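PDB 3S9V: abietadiene synthase, chloroplastic from Abies grandis, which belongs to the terpene synthase family of enzymes and is a large, predominantly alpha-helical protein that includes a metal-binding terpene synthase domain. Local coordinates for residues Asp90-Glu95 with Ile129-Thr134; Ala110-Leu115 with Thr123-Gly128; Ser55-Ala60 with Arg104-Leu109. All blocks are in the same frame, centred on the assembly; numbering follows the deposited sequence.

How the interactions relate
The three contacts form one cluster at one end of the elongated chain, their centres about 9 to 10 Å apart. Helix 101-117 is common to interactions 2 and 3, and helix 122-136 to interactions 1 and 2. Along the chain, interaction 3 closes before interaction 2 opens; interaction 2 is nested within the loop closed by interaction 1, whereas interactions 1 and 3 interleave. Loop 90-95 knits them together: Glu-95 O accepts from Arg-104 NH2, and the Trp-93 ring lies against Cys-111. Helix 101-117 thus packs against an earlier helix, its successor and the preceding loop, joining about eighty residues into one helical unit.

Interaction 1: Asp90-Glu95 with Ile129-Thr134; sequences DGSWGE and IEFFRT
Phe-131, on helix 122-136, sets its ring against the loop Asp-90-Gly-91-Ser-92. This DGSW turn, with Gln-87 ahead of it, resembles the QW motif of terpene cyclases, in which a glutamine is followed a few residues on by a glycine and then a tryptophan; here Gln-87 NE2 bonds to Gly-91 O. The tight part of the contact is the buried one. Ser-92 CB sits over the centre of one face of the Phe-131 ring as a CH-pi contact, while Phe-131 CB rests 3.8 Å from Gly-91 C and 3.4 Å from Asp-90 O. With CG anti to the backbone N (chi1 170°), the phenyl group reaches from its helix straight to the loop. Arg-104 and Thr-108 of helix 101-117 also touch this ring, so it is wedged between the loop and a second helix.

The solvent side is polar and meets the ring differently. Asp-90 is exposed, and its carboxylate passes the ring obliquely instead of lying over a face, the two planes 44° apart, with OD1 3.3 Å from Phe-131 CE1. Arg-104 NH1 offers OD1 a long, weak ion pair. Farther along the loop, Gly-94 and Glu-95 stay clear of segment 129-134.

The acidic group is held mainly from within the loop, through an Asx turn. Asp-90 OD2 takes two bonds from one residue: Ser-92 OG at 2.7 Å on its syn side, and Ser-92 N at 2.9 Å from 42° above the carboxylate plane.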
# COMPACT_ATOMS: atom_id res chain seq x y z
N ASP A 90 15.73 -27.52 23.88
CA ASP A 90 15.97 -26.91 25.18
C ASP A 90 14.87 -27.24 26.19
O ASP A 90 14.90 -26.78 27.33
CB ASP A 90 16.13 -25.39 25.03
CG ASP A 90 14.86 -24.71 24.50
OD1 ASP A 90 14.89 -23.48 24.32
OD2 ASP A 90 13.85 -25.41 24.27
N GLY A 91 13.89 -28.04 25.77
CA GLY A 91 12.81 -28.42 26.67
C GLY A 91 11.56 -27.58 26.59
O GLY A 91 10.56 -27.88 27.24
N SER A 92 11.61 -26.52 25.79
CA SER A 92 10.45 -25.66 25.65
C SER A 92 9.58 -26.10 24.48
O SER A 92 9.95 -27.00 23.72
CB SER A 92 10.90 -24.22 25.39
OG SER A 92 11.48 -24.10 24.10
N TRP A 93 8.42 -25.47 24.37
CA TRP A 93 7.49 -25.70 23.27
C TRP A 93 7.26 -24.30 22.70
O TRP A 93 7.43 -23.31 23.41
CB TRP A 93 6.15 -26.26 23.76
CG TRP A 93 6.10 -27.74 23.92
CD1 TRP A 93 5.81 -28.67 22.95
CD2 TRP A 93 6.34 -28.47 25.12
NE1 TRP A 93 5.85 -29.94 23.49
CE2 TRP A 93 6.18 -29.85 24.81
CE3 TRP A 93 6.68 -28.10 26.43
CZ2 TRP A 93 6.34 -30.85 25.77
CZ3 TRP A 93 6.84 -29.10 27.38
CH2 TRP A 93 6.67 -30.46 27.04
N GLY A 94 6.89 -24.23 21.43
CA GLY A 94 6.65 -22.93 20.82
C GLY A 94 7.23 -22.93 19.42
O GLY A 94 7.60 -23.99 18.91
N GLU A 95 7.30 -21.77 18.80
CA GLU A 95 7.84 -21.70 17.45
C GLU A 95 9.38 -21.70 17.48
O GLU A 95 10.01 -20.78 17.98
CB GLU A 95 7.31 -20.45 16.75
CG GLU A 95 7.60 -20.40 15.25
CD GLU A 95 7.42 -21.76 14.58
OE1 GLU A 95 8.40 -22.53 14.55
OE2 GLU A 95 6.30 -22.06 14.10
N ILE A 129 9.76 -28.42 32.66
CA ILE A 129 9.88 -27.76 33.95
C ILE A 129 11.23 -27.07 34.06
O ILE A 129 11.31 -25.91 34.48
CB ILE A 129 9.72 -28.77 35.12
CG1 ILE A 129 8.24 -29.14 35.28
CG2 ILE A 129 10.24 -28.16 36.42
CD1 ILE A 129 7.97 -30.08 36.43
N GLU A 130 12.28 -27.78 33.66
CA GLU A 130 13.63 -27.23 33.72
C GLU A 130 13.77 -26.03 32.82
O GLU A 130 14.36 -25.02 33.21
CB GLU A 130 14.64 -28.31 33.34
CG GLU A 130 14.44 -29.60 34.12
CD GLU A 130 15.50 -30.65 33.84
OE1 GLU A 130 16.00 -30.71 32.70
OE2 GLU A 130 15.80 -31.43 34.76
N PHE A 131 13.22 -26.11 31.60
CA PHE A 131 13.31 -24.97 30.70
C PHE A 131 12.58 -23.79 31.31
O PHE A 131 13.10 -22.68 31.38
CB PHE A 131 12.68 -25.25 29.34
CG PHE A 131 12.54 -24.01 28.50
CD1 PHE A 131 13.62 -23.54 27.76
CD2 PHE A 131 11.36 -23.27 28.51
CE1 PHE A 131 13.53 -22.34 27.06
CE2 PHE A 131 11.26 -22.08 27.81
CZ PHE A 131 12.35 -21.61 27.09
N PHE A 132 11.35 -24.03 31.76
CA PHE A 132 10.54 -22.97 32.35
C PHE A 132 11.27 -22.30 33.51
O PHE A 132 11.23 -21.08 33.64
CB PHE A 132 9.20 -23.53 32.83
CG PHE A 132 8.33 -22.52 33.52
CD1 PHE A 132 8.57 -22.15 34.84
CD2 PHE A 132 7.27 -21.92 32.85
CE1 PHE A 132 7.76 -21.21 35.48
CE2 PHE A 132 6.46 -20.98 33.48
CZ PHE A 132 6.71 -20.62 34.79
N ARG A 133 11.94 -23.09 34.34
CA ARG A 133 12.67 -22.55 35.48
C ARG A 133 13.88 -21.72 35.04
O ARG A 133 14.14 -20.65 35.58
CB ARG A 133 13.13 -23.68 36.42
CG ARG A 133 14.11 -23.24 37.49
CD ARG A 133 14.18 -24.23 38.65
NE ARG A 133 14.38 -25.59 38.19
CZ ARG A 133 13.48 -26.56 38.30
NH1 ARG A 133 12.30 -26.32 38.87
NH2 ARG A 133 13.76 -27.77 37.84
N THR A 134 14.61 -22.20 34.04
CA THR A 134 15.77 -21.46 33.58
C THR A 134 15.34 -20.17 32.88
O THR A 134 15.92 -19.11 33.09
CB THR A 134 16.62 -22.28 32.60
OG1 THR A 134 16.97 -23.53 33.20
CG2 THR A 134 17.90 -21.52 32.25

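Interaction 2: Ala110-Leu115 with Thr123-Gly128; sequences ACIITL and TQVQKG
Val-125 and Ile-112 bury the largest areas in this contact and meet through their branches, Val-125 CG1 lying 3.9 Å from Ile-112 CG2. The valine divides its two methyls between two residues of the facing helix. Its CG1, anti to the backbone N (chi1 167°), goes to the isoleucine, while CG2 slides past Leu-115 and comes to 3.5 Å from Leu-115 CB. The longer arm of Ile-112 branches off toward the C-terminal end of 123-128: CG1 passes Val-125 O, and the terminal CD1 ends 3.3 Å from Gly-128 C, on bare backbone where glycine lets the methyl come close.

Helices 101-117 and 122-136 form an antiparallel helical hairpin joined by a short turn, with segment axes 9.4 Å apart at closest approach and an angle of 149° between their directions. The pairing is consistent with the helical hairpins that recur in alpha-alpha barrel domains, as found in the N-terminal part of plant terpene synthases.

Leu-115, third in buried area, points its CB at the valine helix and carries CD1 across Gln-124 at about a right angle, 4.1 Å from Gln-124 CB. That leucine also packs on Ile-83 and Leu-84 of helix 77-85. The polar end of Gln-124 turns to the same helix, where its NE2 bonds to Leu-84 O, and its OE1 accepts from Thr-123 OG1 at 3.1 Å, the hydroxyl standing above the amide plane.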
# COMPACT_ATOMS: atom_id res chain seq x y z
N ALA A 110 1.65 -24.30 29.40
CA ALA A 110 0.42 -24.91 28.89
C ALA A 110 0.58 -26.40 28.58
O ALA A 110 -0.29 -27.20 28.90
CB ALA A 110 -0.04 -24.17 27.66
N CYS A 111 1.69 -26.79 27.95
CA CYS A 111 1.90 -28.20 27.63
C CYS A 111 2.18 -29.07 28.86
O CYS A 111 1.73 -30.21 28.94
CB CYS A 111 3.04 -28.35 26.61
SG CYS A 111 2.62 -27.69 24.99
N ILE A 112 2.92 -28.53 29.81
CA ILE A 112 3.25 -29.26 31.04
C ILE A 112 1.98 -29.56 31.82
O ILE A 112 1.82 -30.65 32.37
CB ILE A 112 4.21 -28.44 31.91
CG1 ILE A 112 5.62 -28.50 31.32
CG2 ILE A 112 4.19 -28.94 33.34
CD1 ILE A 112 6.59 -27.56 32.00
N ILE A 113 1.07 -28.60 31.87
CA ILE A 113 -0.18 -28.79 32.59
C ILE A 113 -1.02 -29.89 31.93
O ILE A 113 -1.57 -30.75 32.61
CB ILE A 113 -0.96 -27.46 32.68
CG1 ILE A 113 -0.21 -26.51 33.62
CG2 ILE A 113 -2.39 -27.70 33.15
CD1 ILE A 113 -0.82 -25.12 33.72
N THR A 114 -1.10 -29.86 30.60
CA THR A 114 -1.88 -30.85 29.85
C THR A 114 -1.31 -32.27 29.93
O THR A 114 -2.06 -33.23 30.08
CB THR A 114 -2.01 -30.44 28.37
OG1 THR A 114 -2.61 -29.14 28.29
CG2 THR A 114 -2.87 -31.44 27.61
N LEU A 115 0.00 -32.41 29.82
CA LEU A 115 0.59 -33.74 29.91
C LEU A 115 0.42 -34.27 31.34
O LEU A 115 0.18 -35.46 31.55
CB LEU A 115 2.07 -33.70 29.53
CG LEU A 115 2.36 -33.28 28.09
CD1 LEU A 115 3.85 -33.36 27.83
CD2 LEU A 115 1.61 -34.17 27.12
N THR A 123 8.94 -37.62 30.98
CA THR A 123 10.22 -37.01 30.68
C THR A 123 10.04 -35.62 30.08
O THR A 123 10.70 -34.68 30.51
CB THR A 123 11.08 -37.89 29.74
OG1 THR A 123 10.45 -38.00 28.46
CG2 THR A 123 11.25 -39.28 30.33
N GLN A 124 9.15 -35.49 29.10
CA GLN A 124 8.93 -34.18 28.48
C GLN A 124 8.50 -33.15 29.53
O GLN A 124 8.95 -32.01 29.51
CB GLN A 124 7.86 -34.25 27.38
CG GLN A 124 8.29 -35.05 26.16
CD GLN A 124 7.79 -36.48 26.20
OE1 GLN A 124 7.78 -37.11 27.26
NE2 GLN A 124 7.39 -37.00 25.05
N VAL A 125 7.64 -33.57 30.46
CA VAL A 125 7.20 -32.65 31.49
C VAL A 125 8.40 -32.19 32.31
O VAL A 125 8.52 -31.01 32.61
CB VAL A 125 6.17 -33.31 32.43
CG1 VAL A 125 5.97 -32.45 33.66
CG2 VAL A 125 4.85 -33.47 31.70
N GLN A 126 9.30 -33.12 32.64
CA GLN A 126 10.48 -32.76 33.42
C GLN A 126 11.39 -31.78 32.66
O GLN A 126 11.86 -30.79 33.23
CB GLN A 126 11.27 -34.01 33.82
CG GLN A 126 12.42 -33.74 34.79
CD GLN A 126 12.01 -32.79 35.92
OE1 GLN A 126 10.90 -32.88 36.46
NE2 GLN A 126 12.92 -31.90 36.30
N LYS A 127 11.64 -32.05 31.38
CA LYS A 127 12.47 -31.16 30.57
C LYS A 127 11.80 -29.79 30.44
O LYS A 127 12.48 -28.75 30.39
CB LYS A 127 12.70 -31.74 29.17
CG LYS A 127 13.69 -32.88 29.11
CD LYS A 127 13.81 -33.40 27.70
CE LYS A 127 14.79 -34.55 27.62
NZ LYS A 127 14.94 -35.06 26.23
N GLY A 128 10.47 -29.79 30.37
CA GLY A 128 9.73 -28.55 30.25
C GLY A 128 9.86 -27.74 31.52
O GLY A 128 10.06 -26.53 31.47

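Interaction 3: Ser55-Ala60 with Arg104-Leu109; sequences SAYDTA and RILATL
Leu-106 lays its branched end over one face of the Tyr-57 ring, the two side chains crossing at a slant. CD2 is the methyl above the face, 4.1 Å from the ring centroid and 21° off its normal, displaced toward the rim, in a CH-pi contact. The branch point follows closely, Leu-106 CG lying 3.5 Å from Tyr-57 CD1, while the other methyl, CD1, is 3.8 Å from Tyr-57 CE1. Both residues hold CG anti to the backbone N, which brings the Tyr-57 ring (chi1 167°) up against Leu-106. The tyrosine OH bonds to Glu-207 OE2, and Val-154 and Met-158 of helix 151-164 touch the same side chain.

Nearer the backbones, small side chains meet. Ala-56 CB points at Ala-107 CB across 4.0 Å, and Ala-107 CB lies 4.1 Å from Tyr-57 N. These alanines let the segment axes approach to 8.3 Å.

Ser-55 occupies the N-cap of helix 56-62, and Asp-58 OD2 accepts from Ser-55 OG at 2.6 Å through its anti lone pair. The segments 56-60 and 104-109 run nearly parallel, their axes 21° apart, although helix 77-85 lies between them in sequence, an arrangement consistent with neighbouring helices of one layer in the alpha-alpha barrel domains of plant terpene synthases.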
# COMPACT_ATOMS: atom_id res chain seq x y z
N SER A 55 0.13 -23.88 16.92
CA SER A 55 0.27 -23.13 18.16
C SER A 55 0.35 -24.16 19.28
O SER A 55 -0.66 -24.75 19.66
CB SER A 55 -0.94 -22.21 18.38
OG SER A 55 -0.85 -21.59 19.65
N ALA A 56 1.55 -24.40 19.79
CA ALA A 56 1.70 -25.38 20.84
C ALA A 56 0.76 -25.04 22.00
O ALA A 56 0.12 -25.92 22.58
CB ALA A 56 3.14 -25.42 21.32
N TYR A 57 0.66 -23.76 22.32
CA TYR A 57 -0.19 -23.30 23.41
C TYR A 57 -1.67 -23.67 23.21
O TYR A 57 -2.30 -24.25 24.09
CB TYR A 57 -0.06 -21.79 23.57
CG TYR A 57 -1.11 -21.16 24.45
CD1 TYR A 57 -0.99 -21.18 25.84
CD2 TYR A 57 -2.23 -20.56 23.89
CE1 TYR A 57 -1.97 -20.62 26.65
CE2 TYR A 57 -3.21 -20.00 24.69
CZ TYR A 57 -3.08 -20.03 26.06
OH TYR A 57 -4.07 -19.50 26.84
N ASP A 58 -2.22 -23.33 22.04
CA ASP A 58 -3.61 -23.63 21.75
C ASP A 58 -3.84 -25.12 21.62
O ASP A 58 -4.87 -25.64 22.05
CB ASP A 58 -4.04 -22.93 20.46
CG ASP A 58 -4.19 -21.43 20.64
OD1 ASP A 58 -5.33 -20.95 20.80
OD2 ASP A 58 -3.15 -20.74 20.61
N THR A 59 -2.87 -25.81 21.05
CA THR A 59 -3.00 -27.25 20.88
C THR A 59 -3.09 -27.89 22.25
O THR A 59 -3.86 -28.82 22.47
CB THR A 59 -1.82 -27.80 20.10
OG1 THR A 59 -1.76 -27.15 18.83
CG2 THR A 59 -1.95 -29.30 19.90
N ALA A 60 -2.30 -27.37 23.19
CA ALA A 60 -2.30 -27.89 24.55
C ALA A 60 -3.69 -27.74 25.17
O ALA A 60 -4.14 -28.61 25.91
CB ALA A 60 -1.27 -27.15 25.39
N ARG A 104 7.64 -18.97 24.42
CA ARG A 104 8.12 -20.24 24.95
C ARG A 104 7.62 -20.61 26.34
O ARG A 104 7.19 -21.74 26.56
CB ARG A 104 9.66 -20.28 24.93
CG ARG A 104 10.27 -20.16 23.53
CD ARG A 104 9.72 -21.22 22.59
NE ARG A 104 10.28 -21.08 21.25
CZ ARG A 104 11.55 -21.32 20.93
NH1 ARG A 104 12.40 -21.74 21.86
NH2 ARG A 104 11.97 -21.14 19.69
N ILE A 105 7.67 -19.67 27.29
CA ILE A 105 7.19 -19.99 28.64
C ILE A 105 5.68 -20.18 28.67
O ILE A 105 5.17 -20.93 29.50
CB ILE A 105 7.57 -18.91 29.68
CG1 ILE A 105 7.01 -17.55 29.26
CG2 ILE A 105 9.07 -18.85 29.84
CD1 ILE A 105 7.22 -16.47 30.30
N LEU A 106 4.97 -19.50 27.78
CA LEU A 106 3.51 -19.62 27.71
C LEU A 106 3.16 -21.02 27.22
O LEU A 106 2.38 -21.74 27.83
CB LEU A 106 2.93 -18.60 26.73
CG LEU A 106 1.42 -18.70 26.48
CD1 LEU A 106 0.69 -18.17 27.69
CD2 LEU A 106 1.03 -17.91 25.23
N ALA A 107 3.77 -21.41 26.10
CA ALA A 107 3.52 -22.73 25.52
C ALA A 107 4.00 -23.87 26.42
O ALA A 107 3.32 -24.89 26.54
CB ALA A 107 4.20 -22.83 24.15
N THR A 108 5.17 -23.71 27.04
CA THR A 108 5.71 -24.77 27.90
C THR A 108 4.80 -25.00 29.10
O THR A 108 4.46 -26.13 29.42
CB THR A 108 7.14 -24.43 28.39
OG1 THR A 108 7.99 -24.15 27.27
CG2 THR A 108 7.72 -25.61 29.15
N LEU A 109 4.41 -23.92 29.76
CA LEU A 109 3.54 -24.06 30.92
C LEU A 109 2.26 -24.78 30.49
O LEU A 109 1.84 -25.75 31.11
CB LEU A 109 3.21 -22.68 31.49
CG LEU A 109 2.31 -22.66 32.73
CD1 LEU A 109 2.88 -23.57 33.80
CD2 LEU A 109 2.18 -21.24 33.24